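Local coordinates for protein aldehyde dehydrogenase (Bartonella henselae, PDB 3I44) that probably oxidises an aldehyde to the corresponding carboxylic acid with a nicotinamide dinucleotide as electron acceptor, as aldehyde dehydrogenases do, at residues K93-E96 / I97-R101; A204-F207 / A208-L211. The protein carries 1 engineered substitution. All blocks are in the same frame, centred on the assembly; numbering follows the deposited sequence.

Interaction 1: K93-E96 / I97-R101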
ATOM      1  N   LYS A  93     -28.430   9.817  -7.281  1.00 21.17           N
ATOM      2  CA  LYS A  93     -29.549   9.941  -6.356  1.00 21.84           C
ATOM      3  C   LYS A  93     -29.081  10.432  -4.970  1.00 21.75           C
ATOM      4  O   LYS A  93     -29.687  11.319  -4.366  1.00 21.78           O
ATOM      5  CB  LYS A  93     -30.279   8.600  -6.242  1.00 22.13           C
ATOM      6  CG  LYS A  93     -31.614   8.653  -5.449  1.00 25.79           C
ATOM      7  CD  LYS A  93     -32.448   9.867  -5.915  1.00 30.64           C
ATOM      8  CE  LYS A  93     -33.913   9.596  -6.072  1.00 34.81           C
ATOM      9  NZ  LYS A  93     -34.475  10.529  -7.115  1.00 36.43           N
ATOM     10  N   ILE A  94     -27.951   9.905  -4.511  1.00 21.65           N
ATOM     11  CA  ILE A  94     -27.369  10.334  -3.262  1.00 20.59           C
ATOM     12  C   ILE A  94     -27.060  11.839  -3.325  1.00 20.21           C
ATOM     13  O   ILE A  94     -27.361  12.555  -2.403  1.00 21.30           O
ATOM     14  CB  ILE A  94     -26.104   9.518  -2.942  1.00 20.60           C
ATOM     15  CG1 ILE A  94     -26.491   8.087  -2.503  1.00 21.51           C
ATOM     16  CG2 ILE A  94     -25.225  10.262  -1.866  1.00 18.25           C
ATOM     17  CD1 ILE A  94     -25.244   7.101  -2.428  1.00 22.59           C
ATOM     18  N   LEU A  95     -26.431  12.302  -4.404  1.00 20.17           N
ATOM     19  CA  LEU A  95     -26.144  13.709  -4.577  1.00 20.52           C
ATOM     20  C   LEU A  95     -27.416  14.567  -4.518  1.00 21.13           C
ATOM     21  O   LEU A  95     -27.438  15.597  -3.859  1.00 20.48           O
ATOM     22  CB  LEU A  95     -25.445  13.953  -5.910  1.00 20.18           C
ATOM     23  CG  LEU A  95     -25.079  15.420  -6.207  1.00 20.84           C
ATOM     24  CD1 LEU A  95     -24.214  16.024  -5.060  1.00 20.09           C
ATOM     25  CD2 LEU A  95     -24.367  15.554  -7.554  1.00 20.74           C
ATOM     26  N   GLU A  96     -28.448  14.143  -5.251  1.00 22.27           N
ATOM     27  CA  GLU A  96     -29.730  14.852  -5.259  1.00 23.40           C
ATOM     28  C   GLU A  96     -30.293  14.986  -3.838  1.00 22.64           C
ATOM     29  O   GLU A  96     -30.702  16.068  -3.456  1.00 23.35           O
ATOM     30  CB  GLU A  96     -30.740  14.152  -6.161  1.00 24.46           C
ATOM     31  CG  GLU A  96     -32.135  14.657  -5.936  1.00 28.61           C
ATOM     32  CD  GLU A  96     -33.142  14.057  -6.874  1.00 33.33           C
ATOM     33  OE1 GLU A  96     -32.948  12.937  -7.367  1.00 36.24           O
ATOM     34  OE2 GLU A  96     -34.162  14.717  -7.077  1.00 38.57           O
ATOM     35  N   ILE A  97     -30.308  13.907  -3.058  1.00 22.64           N
ATOM     36  CA  ILE A  97     -30.827  13.993  -1.698  1.00 22.64           C
ATOM     37  C   ILE A  97     -29.861  14.793  -0.798  1.00 22.71           C
ATOM     38  O   ILE A  97     -30.291  15.550   0.051  1.00 23.65           O
ATOM     39  CB  ILE A  97     -31.163  12.590  -1.112  1.00 22.59           C
ATOM     40  CG1 ILE A  97     -32.298  11.935  -1.930  1.00 25.57           C
ATOM     41  CG2 ILE A  97     -31.517  12.710   0.344  1.00 20.95           C
ATOM     42  CD1 ILE A  97     -32.204  10.407  -2.014  1.00 27.48           C
ATOM     43  N   TYR A  98     -28.558  14.643  -1.014  1.00 22.44           N
ATOM     44  CA  TYR A  98     -27.556  15.419  -0.278  1.00 22.08           C
ATOM     45  C   TYR A  98     -27.781  16.907  -0.427  1.00 21.91           C
ATOM     46  O   TYR A  98     -27.775  17.630   0.576  1.00 20.66           O
ATOM     47  CB  TYR A  98     -26.147  15.058  -0.738  1.00 22.37           C
ATOM     48  CG  TYR A  98     -24.995  15.668   0.046  1.00 21.32           C
ATOM     49  CD1 TYR A  98     -24.373  14.966   1.106  1.00 20.31           C
ATOM     50  CD2 TYR A  98     -24.488  16.913  -0.294  1.00 20.17           C
ATOM     51  CE1 TYR A  98     -23.269  15.522   1.798  1.00 19.50           C
ATOM     52  CE2 TYR A  98     -23.415  17.461   0.384  1.00 20.96           C
ATOM     53  CZ  TYR A  98     -22.813  16.767   1.435  1.00 20.16           C
ATOM     54  OH  TYR A  98     -21.750  17.360   2.081  1.00 20.96           O
ATOM     55  N   GLU A  99     -28.027  17.360  -1.662  1.00 22.54           N
ATOM     56  CA  GLU A  99     -28.298  18.776  -1.903  1.00 23.00           C
ATOM     57  C   GLU A  99     -29.606  19.196  -1.227  1.00 23.56           C
ATOM     58  O   GLU A  99     -29.676  20.282  -0.616  1.00 23.91           O
ATOM     59  CB  GLU A  99     -28.308  19.161  -3.401  1.00 22.00           C
ATOM     60  CG  GLU A  99     -26.966  19.215  -4.097  1.00 23.97           C
ATOM     61  CD  GLU A  99     -25.997  20.286  -3.563  1.00 24.32           C
ATOM     62  OE1 GLU A  99     -26.376  21.128  -2.710  1.00 24.33           O
ATOM     63  OE2 GLU A  99     -24.828  20.296  -4.023  1.00 29.47           O
ATOM     64  N   LYS A 100     -30.625  18.347  -1.306  1.00 24.98           N
ATOM     65  CA  LYS A 100     -31.900  18.652  -0.646  1.00 26.22           C
ATOM     66  C   LYS A 100     -31.700  18.832   0.860  1.00 26.29           C
ATOM     67  O   LYS A 100     -32.325  19.684   1.470  1.00 26.22           O
ATOM     68  CB  LYS A 100     -32.965  17.585  -0.921  1.00 27.34           C
ATOM     69  CG  LYS A 100     -34.323  17.860  -0.203  1.00 30.73           C
ATOM     70  CD  LYS A 100     -35.433  16.917  -0.669  1.00 33.31           C
ATOM     71  CE  LYS A 100     -35.153  15.491  -0.211  1.00 35.32           C
ATOM     72  NZ  LYS A 100     -36.299  14.550  -0.430  1.00 37.56           N
ATOM     73  N   ARG A 101     -30.771  18.092   1.453  1.00 26.75           N
ATOM     74  CA  ARG A 101     -30.594  18.164   2.903  1.00 27.16           C
ATOM     75  C   ARG A 101     -29.403  19.005   3.341  1.00 26.69           C
ATOM     76  O   ARG A 101     -28.989  18.951   4.510  1.00 26.15           O
ATOM     77  CB  ARG A 101     -30.527  16.741   3.446  1.00 27.57           C
ATOM     78  CG  ARG A 101     -31.823  15.997   3.201  1.00 30.15           C
ATOM     79  CD  ARG A 101     -32.672  15.953   4.445  1.00 35.40           C
ATOM     80  NE  ARG A 101     -32.768  14.601   4.943  1.00 37.00           N
ATOM     81  CZ  ARG A 101     -32.980  14.250   6.211  1.00 36.05           C
ATOM     82  NH1 ARG A 101     -33.030  12.964   6.496  1.00 35.70           N
ATOM     83  NH2 ARG A 101     -33.112  15.143   7.188  1.00 36.09           N
TER
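K93 and I97 lie one turn apart near the C-terminal end of the alpha-helix 84-100, and their side chains cross obliquely. The touch is made by the aliphatic part of the lysine: K93 CG stands 3.9 Å from I97 CD1, and CD is just as near. I97 CG1 lies beside its own backbone N (chi1 -64°), which carries CD1 back along the helix to within 3.6 Å of K93 O. That carbonyl also takes the amide of its i+4 partner, I97 N to K93 O being 3.0 Å, with an N-H...O angle of 166°. Three more bonds of the same kind follow, Y98 to I94, E99 to L95 and K100 to E96.

Bends at chi2 and chi3, where the lysine chain passes I97, bring its amine to the extended side chain of E96, an i to i+3 salt bridge on the exposed face. L95 and E99 meet more loosely, L95 CD1 to E99 CG at 4.3 Å, and both lean on S129 of helix 117-141. Another flank, I94 and I97, is buried against helix 202-213 and A214, while K100 pairs with E213 and Y98 OH bonds to T125 O. In the K93-E96 bridge, NZ sits 2.9 Å from OE1, approaching 41° out of the plane of the carboxylate.

Interaction 2: A204-F207 / A208-L211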
ATOM      1  N   ALA A 204     -22.492  12.162   9.857  1.00 20.38           N
ATOM      2  CA  ALA A 204     -22.444  10.811   9.278  1.00 20.29           C
ATOM      3  C   ALA A 204     -23.762  10.080   9.408  1.00 20.60           C
ATOM      4  O   ALA A 204     -24.205   9.382   8.501  1.00 20.28           O
ATOM      5  CB  ALA A 204     -21.301   9.986   9.910  1.00 19.62           C
ATOM      6  N   MET A 205     -24.416  10.254  10.544  1.00 21.64           N
ATOM      7  CA  MET A 205     -25.733   9.615  10.735  1.00 22.22           C
ATOM      8  C   MET A 205     -26.757  10.208   9.773  1.00 21.80           C
ATOM      9  O   MET A 205     -27.578   9.496   9.222  1.00 23.19           O
ATOM     10  CB  MET A 205     -26.179   9.752  12.199  1.00 21.98           C
ATOM     11  CG  MET A 205     -25.231   8.969  13.093  1.00 23.06           C
ATOM     12  SD  MET A 205     -25.615   9.052  14.833  1.00 25.10           S
ATOM     13  CE  MET A 205     -27.080   7.997  14.914  1.00 20.80           C
ATOM     14  N   LEU A 206     -26.713  11.516   9.563  1.00 22.03           N
ATOM     15  CA  LEU A 206     -27.578  12.146   8.536  1.00 22.37           C
ATOM     16  C   LEU A 206     -27.198  11.636   7.119  1.00 21.96           C
ATOM     17  O   LEU A 206     -28.071  11.373   6.297  1.00 23.00           O
ATOM     18  CB  LEU A 206     -27.507  13.680   8.623  1.00 21.70           C
ATOM     19  CG  LEU A 206     -28.235  14.527   7.560  1.00 23.55           C
ATOM     20  CD1 LEU A 206     -29.749  14.133   7.428  1.00 22.06           C
ATOM     21  CD2 LEU A 206     -28.043  16.073   7.870  1.00 20.69           C
ATOM     22  N   PHE A 207     -25.910  11.469   6.854  1.00 21.76           N
ATOM     23  CA  PHE A 207     -25.461  10.901   5.584  1.00 22.46           C
ATOM     24  C   PHE A 207     -26.045   9.502   5.415  1.00 22.64           C
ATOM     25  O   PHE A 207     -26.507   9.134   4.322  1.00 22.70           O
ATOM     26  CB  PHE A 207     -23.939  10.873   5.492  1.00 22.47           C
ATOM     27  CG  PHE A 207     -23.422  10.445   4.157  1.00 23.40           C
ATOM     28  CD1 PHE A 207     -23.385  11.339   3.096  1.00 25.60           C
ATOM     29  CD2 PHE A 207     -22.980   9.158   3.951  1.00 24.94           C
ATOM     30  CE1 PHE A 207     -22.909  10.957   1.839  1.00 24.00           C
ATOM     31  CE2 PHE A 207     -22.489   8.763   2.703  1.00 27.17           C
ATOM     32  CZ  PHE A 207     -22.450   9.670   1.655  1.00 26.75           C
ATOM     33  N   ALA A 208     -26.077   8.750   6.516  1.00 22.42           N
ATOM     34  CA  ALA A 208     -26.743   7.448   6.528  1.00 22.23           C
ATOM     35  C   ALA A 208     -28.195   7.572   6.100  1.00 22.57           C
ATOM     36  O   ALA A 208     -28.658   6.770   5.304  1.00 22.43           O
ATOM     37  CB  ALA A 208     -26.645   6.771   7.903  1.00 21.10           C
ATOM     38  N   GLU A 209     -28.916   8.543   6.659  1.00 22.99           N
ATOM     39  CA  GLU A 209     -30.306   8.780   6.250  1.00 23.33           C
ATOM     40  C   GLU A 209     -30.425   9.151   4.779  1.00 23.17           C
ATOM     41  O   GLU A 209     -31.409   8.819   4.142  1.00 24.12           O
ATOM     42  CB  GLU A 209     -30.947   9.902   7.062  1.00 22.84           C
ATOM     43  CG  GLU A 209     -31.150   9.599   8.531  1.00 25.80           C
ATOM     44  CD  GLU A 209     -31.782  10.794   9.265  1.00 28.81           C
ATOM     45  OE1 GLU A 209     -32.684  11.434   8.720  1.00 31.87           O
ATOM     46  OE2 GLU A 209     -31.347  11.141  10.356  1.00 32.53           O
ATOM     47  N   ILE A 210     -29.469   9.929   4.268  1.00 23.30           N
ATOM     48  CA  ILE A 210     -29.436  10.247   2.838  1.00 21.93           C
ATOM     49  C   ILE A 210     -29.383   8.962   2.006  1.00 21.64           C
ATOM     50  O   ILE A 210     -30.186   8.797   1.079  1.00 19.84           O
ATOM     51  CB  ILE A 210     -28.331  11.233   2.521  1.00 21.34           C
ATOM     52  CG1 ILE A 210     -28.711  12.588   3.132  1.00 22.55           C
ATOM     53  CG2 ILE A 210     -28.123  11.428   0.980  1.00 20.46           C
ATOM     54  CD1 ILE A 210     -27.548  13.592   3.296  1.00 21.50           C
ATOM     55  N   LEU A 211     -28.508   8.026   2.391  1.00 21.89           N
ATOM     56  CA  LEU A 211     -28.280   6.797   1.635  1.00 23.54           C
ATOM     57  C   LEU A 211     -29.506   5.883   1.728  1.00 24.47           C
ATOM     58  O   LEU A 211     -29.895   5.221   0.783  1.00 25.30           O
ATOM     59  CB  LEU A 211     -27.021   6.048   2.122  1.00 23.49           C
ATOM     60  CG  LEU A 211     -25.772   6.350   1.289  1.00 23.29           C
ATOM     61  CD1 LEU A 211     -25.460   7.852   1.271  1.00 21.59           C
ATOM     62  CD2 LEU A 211     -24.585   5.541   1.820  1.00 22.55           C
TER
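F207 carries L211 over one face of its ring: L211 CD1 stands 3.7 Å from the ring centroid, 25° off the normal, in a CH-pi contact between residues one helical turn apart. The methyl is displaced toward the rim, and its nearest ring atom is F207 CE2 at 3.4 Å. With CG anti to the backbone N (chi1 -174°), the F207 ring is directed along the side of the helix where L211 follows. The same methyl lies near F207 O, which accepts the amide of L211 at an N to O distance of 3.0 Å, so backbone and side chain join the same pair.

A second i to i+4 pair is looser, with L206 CG 4.4 Å from I210 CD1. L206 O receives I210 N at 2.9 Å, in the carbonyl plane. L206 also reaches E209, its CD1 lying 4.2 Å from OE1, an oxygen that is held by a salt bridge to R101. The methyl of A208 rests 3.2 Å from M205 O.

Helix 202-213 is the crossover of a beta-alpha-beta unit between the parallel strands 191-195 and 221-223. A208 and L211 pack on F221 and A204 on L223, both of strand 221-223; the F207 ring lies against M175, V178, T179 and V182 of helix 174-188, and L206 and I210 meet M105 of helix 102-113.

Interaction 1, on helix 84-100, comes first along the chain; interaction 2 follows about a hundred residues later on helix 202-213. Their centres are 10 Å apart, and the two helices touch directly. R101, just past the end of the first helix, bridges to E209, with NH1 2.7 Å from OE1, and its CZ packs 3.5 Å from L206 CD1. One turn back from R101, I97 CG2 meets I210 CG2 at 3.7 Å. Helix 174-188 touches both contacts, at I94 and Y98 in one and F207 in the other. Helix 84-100 is thereby fastened to the beta-alpha-beta unit, which in this family belongs to the Rossmann-like coenzyme-binding domain.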